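BRIC1 (Synthetic construct, PDB 6FF6) is a computationally designed repeat protein whose helices pack into a novel, corrugated architecture. Local coordinates at residues 129-134 with 218-223; 178-183 with 214-219. All blocks are in the same frame, centred on the assembly; numbering follows the deposited sequence.

Both contacts use helix 203-224, which packs nearly antiparallel against helix 125-146 in interaction 1 and against helix 178-196 in interaction 2. Their centres lie about 9 Å apart. Interaction 1 is core throughout: leucine, phenylalanine, alanine and the CB of a tyrosine meet without a cross-helix hydrogen bond. Interaction 2 is also largely buried, but Ile179 is partly exposed, and here the helices are joined by a glutamine-threonine hydrogen bond with methyl groups around it. Tyr223 bridges the two: its CB packs in interaction 1, while its hydroxyl probably accepts from the backbone of interaction 2, with Tyr223 OH and Leu180 N 3.0 Å apart.

Interaction 1: 129-134 with 218-223; sequences AFFDMA and EQLDAY
Leu220 and Phe131 meet through different first torsions: Leu220 places CG opposite its backbone N (chi1 -170°), whereas Phe131 keeps CG beside its N and opposite its carbonyl carbon (chi1 -73°), and in both the end of the side chain comes nearer the partner helix. The two side chains then slide past each other in opposite directions, and Leu220 CD1 comes up to the edge of the Phe131 ring, in its plane, 3.6 Å from Phe131 CD1. The same methyl group reaches the second aromatic ring at a slant, with Leu220 CD1 3.6 Å from Phe130 CE2. One branch of the leucine is thus shared between two phenylalanines. One helical turn after Phe130, Ala134 CB sits against both leucine methyls, with Leu220 CD2 marginally the closer at 3.8 Å.

Further along helix 203-224, the far end of the Phe131 ring settles against the root of Tyr223. Phe131 CE1 lies 4.0 Å from Tyr223 CB, and Phe131 CZ comes within 3.7 Å of the carbonyl Tyr223 O, which it approaches obliquely. The tyrosine ring itself leads away from this contact; the partner of its OH is Leu180 N.

No hydrogen bond crosses between the two segments, and all five touching residues are buried. Leu220 and the two phenylalanine rings fill the space between the axes of the two short segments, which run 10.9 Å apart at closest and nearly antiparallel, at 160°. Helices 155-174 and 178-196 come between helices 125-146 and 203-224 in the chain, and helix 231-247 follows. Phe130 also packs on Ala171 of helix 155-174, and Phe177, in the loop before helix 178-196, touches Phe131 and stacks with Tyr223. Met75 of the second subunit packs on Phe130 and Ala129.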
loop_
_atom_site.group_PDB
_atom_site.type_symbol
_atom_site.label_atom_id
_atom_site.label_comp_id
_atom_site.label_asym_id
_atom_site.label_seq_id
_atom_site.Cartn_x
_atom_site.Cartn_y
_atom_site.Cartn_z
ATOM N N ALA A 129 -1.900 12.913 1.415
ATOM C CA ALA A 129 -3.032 12.312 2.106
ATOM C C ALA A 129 -2.846 12.521 3.595
ATOM O O ALA A 129 -3.775 12.966 4.254
ATOM C CB ALA A 129 -3.130 10.834 1.771
ATOM N N PHE A 130 -1.623 12.338 4.106
ATOM C CA PHE A 130 -1.325 12.578 5.516
ATOM C C PHE A 130 -1.519 14.028 5.885
ATOM O O PHE A 130 -2.182 14.304 6.879
ATOM C CB PHE A 130 0.099 12.097 5.885
ATOM C CG PHE A 130 0.601 12.643 7.211
ATOM C CD1 PHE A 130 0.027 12.246 8.414
ATOM C CD2 PHE A 130 1.601 13.611 7.249
ATOM C CE1 PHE A 130 0.437 12.821 9.624
ATOM C CE2 PHE A 130 2.000 14.186 8.456
ATOM C CZ PHE A 130 1.441 13.766 9.638
ATOM N N PHE A 131 -0.914 14.954 5.113
ATOM C CA PHE A 131 -0.995 16.396 5.387
ATOM C C PHE A 131 -2.471 16.866 5.466
ATOM O O PHE A 131 -2.889 17.441 6.457
ATOM C CB PHE A 131 -0.129 17.212 4.386
ATOM C CG PHE A 131 1.369 17.089 4.616
ATOM C CD1 PHE A 131 1.905 17.166 5.902
ATOM C CD2 PHE A 131 2.246 16.937 3.547
ATOM C CE1 PHE A 131 3.294 17.042 6.119
ATOM C CE2 PHE A 131 3.625 16.807 3.767
ATOM C CZ PHE A 131 4.141 16.860 5.053
ATOM N N ASP A 132 -3.266 16.510 4.463
ATOM C CA ASP A 132 -4.696 16.778 4.393
ATOM C C ASP A 132 -5.444 16.162 5.605
ATOM O O ASP A 132 -6.210 16.872 6.259
ATOM C CB ASP A 132 -5.219 16.256 3.037
ATOM C CG ASP A 132 -6.700 15.958 2.908
ATOM O OD1 ASP A 132 -7.513 16.666 3.550
ATOM O OD2 ASP A 132 -7.046 15.035 2.153
ATOM N N MET A 133 -5.234 14.860 5.884
ATOM C CA MET A 133 -5.844 14.177 7.028
ATOM C C MET A 133 -5.516 14.878 8.361
ATOM O O MET A 133 -6.438 15.207 9.118
ATOM C CB MET A 133 -5.403 12.705 7.088
ATOM C CG MET A 133 -5.871 11.996 8.356
ATOM S SD MET A 133 -6.682 10.397 8.100
ATOM C CE MET A 133 -7.801 10.801 6.966
ATOM N N ALA A 134 -4.205 15.097 8.641
ATOM C CA ALA A 134 -3.734 15.746 9.874
ATOM C C ALA A 134 -4.318 17.139 10.063
ATOM O O ALA A 134 -4.712 17.453 11.177
ATOM C CB ALA A 134 -2.201 15.791 9.926
ATOM N N GLU A 218 1.904 24.369 12.953
ATOM C CA GLU A 218 3.137 24.997 12.445
ATOM C C GLU A 218 4.176 23.916 12.136
ATOM O O GLU A 218 4.895 24.034 11.132
ATOM C CB GLU A 218 3.710 25.978 13.459
ATOM C CG GLU A 218 2.869 27.220 13.701
ATOM C CD GLU A 218 3.372 28.126 14.815
ATOM O OE1 GLU A 218 4.380 27.772 15.475
ATOM O OE2 GLU A 218 2.751 29.194 15.030
ATOM N N GLN A 219 4.250 22.859 13.001
ATOM C CA GLN A 219 5.177 21.732 12.810
ATOM C C GLN A 219 4.771 21.002 11.541
ATOM O O GLN A 219 5.611 20.794 10.682
ATOM C CB GLN A 219 5.189 20.778 14.023
ATOM C CG GLN A 219 5.941 21.314 15.238
ATOM C CD GLN A 219 5.638 20.529 16.484
ATOM O OE1 GLN A 219 4.838 19.600 16.485
ATOM N NE2 GLN A 219 6.241 20.890 17.583
ATOM N N LEU A 220 3.466 20.724 11.384
ATOM C CA LEU A 220 2.899 20.107 10.182
ATOM C C LEU A 220 3.201 20.943 8.907
ATOM O O LEU A 220 3.746 20.411 7.938
ATOM C CB LEU A 220 1.404 19.900 10.378
ATOM C CG LEU A 220 0.724 19.065 9.311
ATOM C CD1 LEU A 220 1.202 17.593 9.385
ATOM C CD2 LEU A 220 -0.822 19.281 9.302
ATOM N N ASP A 221 2.947 22.257 8.969
ATOM C CA ASP A 221 3.219 23.224 7.905
ATOM C C ASP A 221 4.692 23.302 7.496
ATOM O O ASP A 221 4.995 23.390 6.301
ATOM C CB ASP A 221 2.674 24.608 8.278
ATOM C CG ASP A 221 1.145 24.698 8.318
ATOM O OD1 ASP A 221 0.465 23.727 7.878
ATOM O OD2 ASP A 221 0.627 25.724 8.809
ATOM N N ALA A 222 5.610 23.269 8.474
ATOM C CA ALA A 222 7.042 23.277 8.191
ATOM C C ALA A 222 7.366 22.054 7.346
ATOM O O ALA A 222 7.922 22.213 6.261
ATOM C CB ALA A 222 7.837 23.246 9.477
ATOM N N TYR A 223 6.948 20.845 7.794
ATOM C CA TYR A 223 7.169 19.603 7.035
ATOM C C TYR A 223 6.452 19.643 5.667
ATOM O O TYR A 223 6.997 19.121 4.688
ATOM C CB TYR A 223 6.685 18.356 7.792
ATOM C CG TYR A 223 7.222 18.128 9.186
ATOM C CD1 TYR A 223 8.582 17.940 9.407
ATOM C CD2 TYR A 223 6.358 17.932 10.259
ATOM C CE1 TYR A 223 9.071 17.638 10.672
ATOM C CE2 TYR A 223 6.843 17.686 11.541
ATOM C CZ TYR A 223 8.202 17.529 11.739
ATOM O OH TYR A 223 8.691 17.233 12.982
#

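Interaction 2: 178-183 with 214-219; sequences TILQET and DIMQEQ
The carboxamide of Gln219 is the flat group here. Ile179 CG2 lies over one of its faces, 3.5 Å from Gln219 NE2, and Leu180 CA lies over the same face, 3.3 Å from Gln219 OE1. Leu180 CD1 comes in almost within the amide plane at the oxygen edge, 3.4 Å from Gln219 OE1. At the nitrogen end, also close to the plane, Gln219 NE2 donates to Thr183 OG1 at 2.8 Å, with an N-H...O angle of 157°.

The threonine is held from its own helix as well. With OG1 of Thr183 beside the backbone N (chi1 -56°), the hydroxyl turns back to donate to its own helix, Thr183 OG1 lying 3.0 Å from Ile179 O. That carbonyl also takes the backbone N-H of Thr183, and the two donors arrive from opposite faces of its plane. The buried hydroxyl therefore both donates and accepts, taking up one amide N-H of Gln219 in a largely apolar setting. The Thr183 and Met216 side chains cross at a slant, with Thr183 CG2 3.7 Å from Met216 CG, and Leu180 CD1 packs on Met216 CB.

Phe234 of helix 231-247 touches Ile179 and Thr183. Helices 178-196 and 203-224 are consecutive, and their segments 178-183 and 214-219 lie nearly antiparallel, at 161°, forming a helical hairpin consistent with the four-helix bundle of Hpt domains.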
loop_
_atom_site.group_PDB
_atom_site.type_symbol
_atom_site.label_atom_id
_atom_site.label_comp_id
_atom_site.label_asym_id
_atom_site.label_seq_id
_atom_site.Cartn_x
_atom_site.Cartn_y
_atom_site.Cartn_z
ATOM N N THR A 178 10.150 13.531 14.008
ATOM C CA THR A 178 10.513 13.426 15.425
ATOM C C THR A 178 9.922 14.562 16.276
ATOM O O THR A 178 9.326 14.274 17.314
ATOM C CB THR A 178 12.049 13.294 15.559
ATOM O OG1 THR A 178 12.456 12.025 15.049
ATOM C CG2 THR A 178 12.552 13.450 16.992
ATOM N N ILE A 179 10.076 15.832 15.842
ATOM C CA ILE A 179 9.568 17.000 16.567
ATOM C C ILE A 179 8.042 16.936 16.719
ATOM O O ILE A 179 7.561 17.117 17.834
ATOM C CB ILE A 179 10.084 18.320 15.953
ATOM C CG1 ILE A 179 11.521 18.566 16.403
ATOM C CG2 ILE A 179 9.219 19.503 16.318
ATOM C CD1 ILE A 179 12.291 19.597 15.604
ATOM N N LEU A 180 7.296 16.655 15.629
ATOM C CA LEU A 180 5.808 16.553 15.645
ATOM C C LEU A 180 5.326 15.405 16.521
ATOM O O LEU A 180 4.350 15.561 17.266
ATOM C CB LEU A 180 5.198 16.444 14.220
ATOM C CG LEU A 180 3.666 16.260 14.083
ATOM C CD1 LEU A 180 2.894 17.463 14.628
ATOM C CD2 LEU A 180 3.290 15.966 12.655
ATOM N N GLN A 181 6.017 14.255 16.416
ATOM C CA GLN A 181 5.695 13.051 17.158
ATOM C C GLN A 181 5.815 13.303 18.626
ATOM O O GLN A 181 4.887 12.990 19.352
ATOM C CB GLN A 181 6.604 11.902 16.736
ATOM C CG GLN A 181 6.207 10.566 17.333
ATOM C CD GLN A 181 7.263 9.514 17.121
ATOM O OE1 GLN A 181 8.475 9.798 17.118
ATOM N NE2 GLN A 181 6.825 8.266 16.983
ATOM N N GLU A 182 6.932 13.898 19.061
ATOM C CA GLU A 182 7.180 14.194 20.460
ATOM C C GLU A 182 6.154 15.129 21.071
ATOM O O GLU A 182 5.665 14.834 22.160
ATOM C CB GLU A 182 8.601 14.713 20.656
ATOM C CG GLU A 182 9.660 13.631 20.480
ATOM C CD GLU A 182 9.361 12.335 21.210
ATOM O OE1 GLU A 182 8.845 11.397 20.559
ATOM O OE2 GLU A 182 9.608 12.270 22.439
ATOM N N THR A 183 5.798 16.230 20.364
ATOM C CA THR A 183 4.817 17.212 20.810
ATOM C C THR A 183 3.484 16.548 21.048
ATOM O O THR A 183 2.895 16.734 22.109
ATOM C CB THR A 183 4.710 18.382 19.826
ATOM O OG1 THR A 183 5.998 18.947 19.649
ATOM C CG2 THR A 183 3.775 19.473 20.323
ATOM N N ASP A 214 -1.867 24.730 17.888
ATOM C CA ASP A 214 -1.272 25.752 17.015
ATOM C C ASP A 214 0.177 25.411 16.631
ATOM O O ASP A 214 0.561 25.526 15.446
ATOM C CB ASP A 214 -1.384 27.152 17.660
ATOM C CG ASP A 214 -2.819 27.653 17.868
ATOM O OD1 ASP A 214 -3.745 27.126 17.203
ATOM O OD2 ASP A 214 -3.014 28.582 18.681
ATOM N N ILE A 215 0.969 24.962 17.640
ATOM C CA ILE A 215 2.366 24.566 17.457
ATOM C C ILE A 215 2.431 23.344 16.528
ATOM O O ILE A 215 3.287 23.302 15.638
ATOM C CB ILE A 215 3.071 24.273 18.820
ATOM C CG1 ILE A 215 3.139 25.514 19.761
ATOM C CG2 ILE A 215 4.457 23.643 18.621
ATOM C CD1 ILE A 215 3.844 26.772 19.255
ATOM N N MET A 216 1.552 22.351 16.752
ATOM C CA MET A 216 1.493 21.131 15.945
ATOM C C MET A 216 1.149 21.438 14.479
ATOM O O MET A 216 1.715 20.814 13.582
ATOM C CB MET A 216 0.516 20.119 16.547
ATOM C CG MET A 216 0.986 19.553 17.879
ATOM S SD MET A 216 -0.125 18.365 18.705
ATOM C CE MET A 216 -1.636 19.095 18.538
ATOM N N GLN A 217 0.291 22.441 14.244
ATOM C CA GLN A 217 -0.073 22.915 12.909
ATOM C C GLN A 217 1.140 23.547 12.216
ATOM O O GLN A 217 1.391 23.281 11.048
ATOM C CB GLN A 217 -1.213 23.939 12.984
ATOM C CG GLN A 217 -1.776 24.299 11.599
ATOM C CD GLN A 217 -2.388 23.113 10.861
ATOM O OE1 GLN A 217 -3.341 22.483 11.334
ATOM N NE2 GLN A 217 -1.854 22.790 9.686
ATOM N N GLU A 218 1.904 24.369 12.953
ATOM C CA GLU A 218 3.137 24.997 12.445
ATOM C C GLU A 218 4.176 23.916 12.136
ATOM O O GLU A 218 4.895 24.034 11.132
ATOM C CB GLU A 218 3.710 25.978 13.459
ATOM C CG GLU A 218 2.869 27.220 13.701
ATOM C CD GLU A 218 3.372 28.126 14.815
ATOM O OE1 GLU A 218 4.380 27.772 15.475
ATOM O OE2 GLU A 218 2.751 29.194 15.030
ATOM N N GLN A 219 4.250 22.859 13.001
ATOM C CA GLN A 219 5.177 21.732 12.810
ATOM C C GLN A 219 4.771 21.002 11.541
ATOM O O GLN A 219 5.611 20.794 10.682
ATOM C CB GLN A 219 5.189 20.778 14.023
ATOM C CG GLN A 219 5.941 21.314 15.238
ATOM C CD GLN A 219 5.638 20.529 16.484
ATOM O OE1 GLN A 219 4.838 19.600 16.485
ATOM N NE2 GLN A 219 6.241 20.890 17.583
#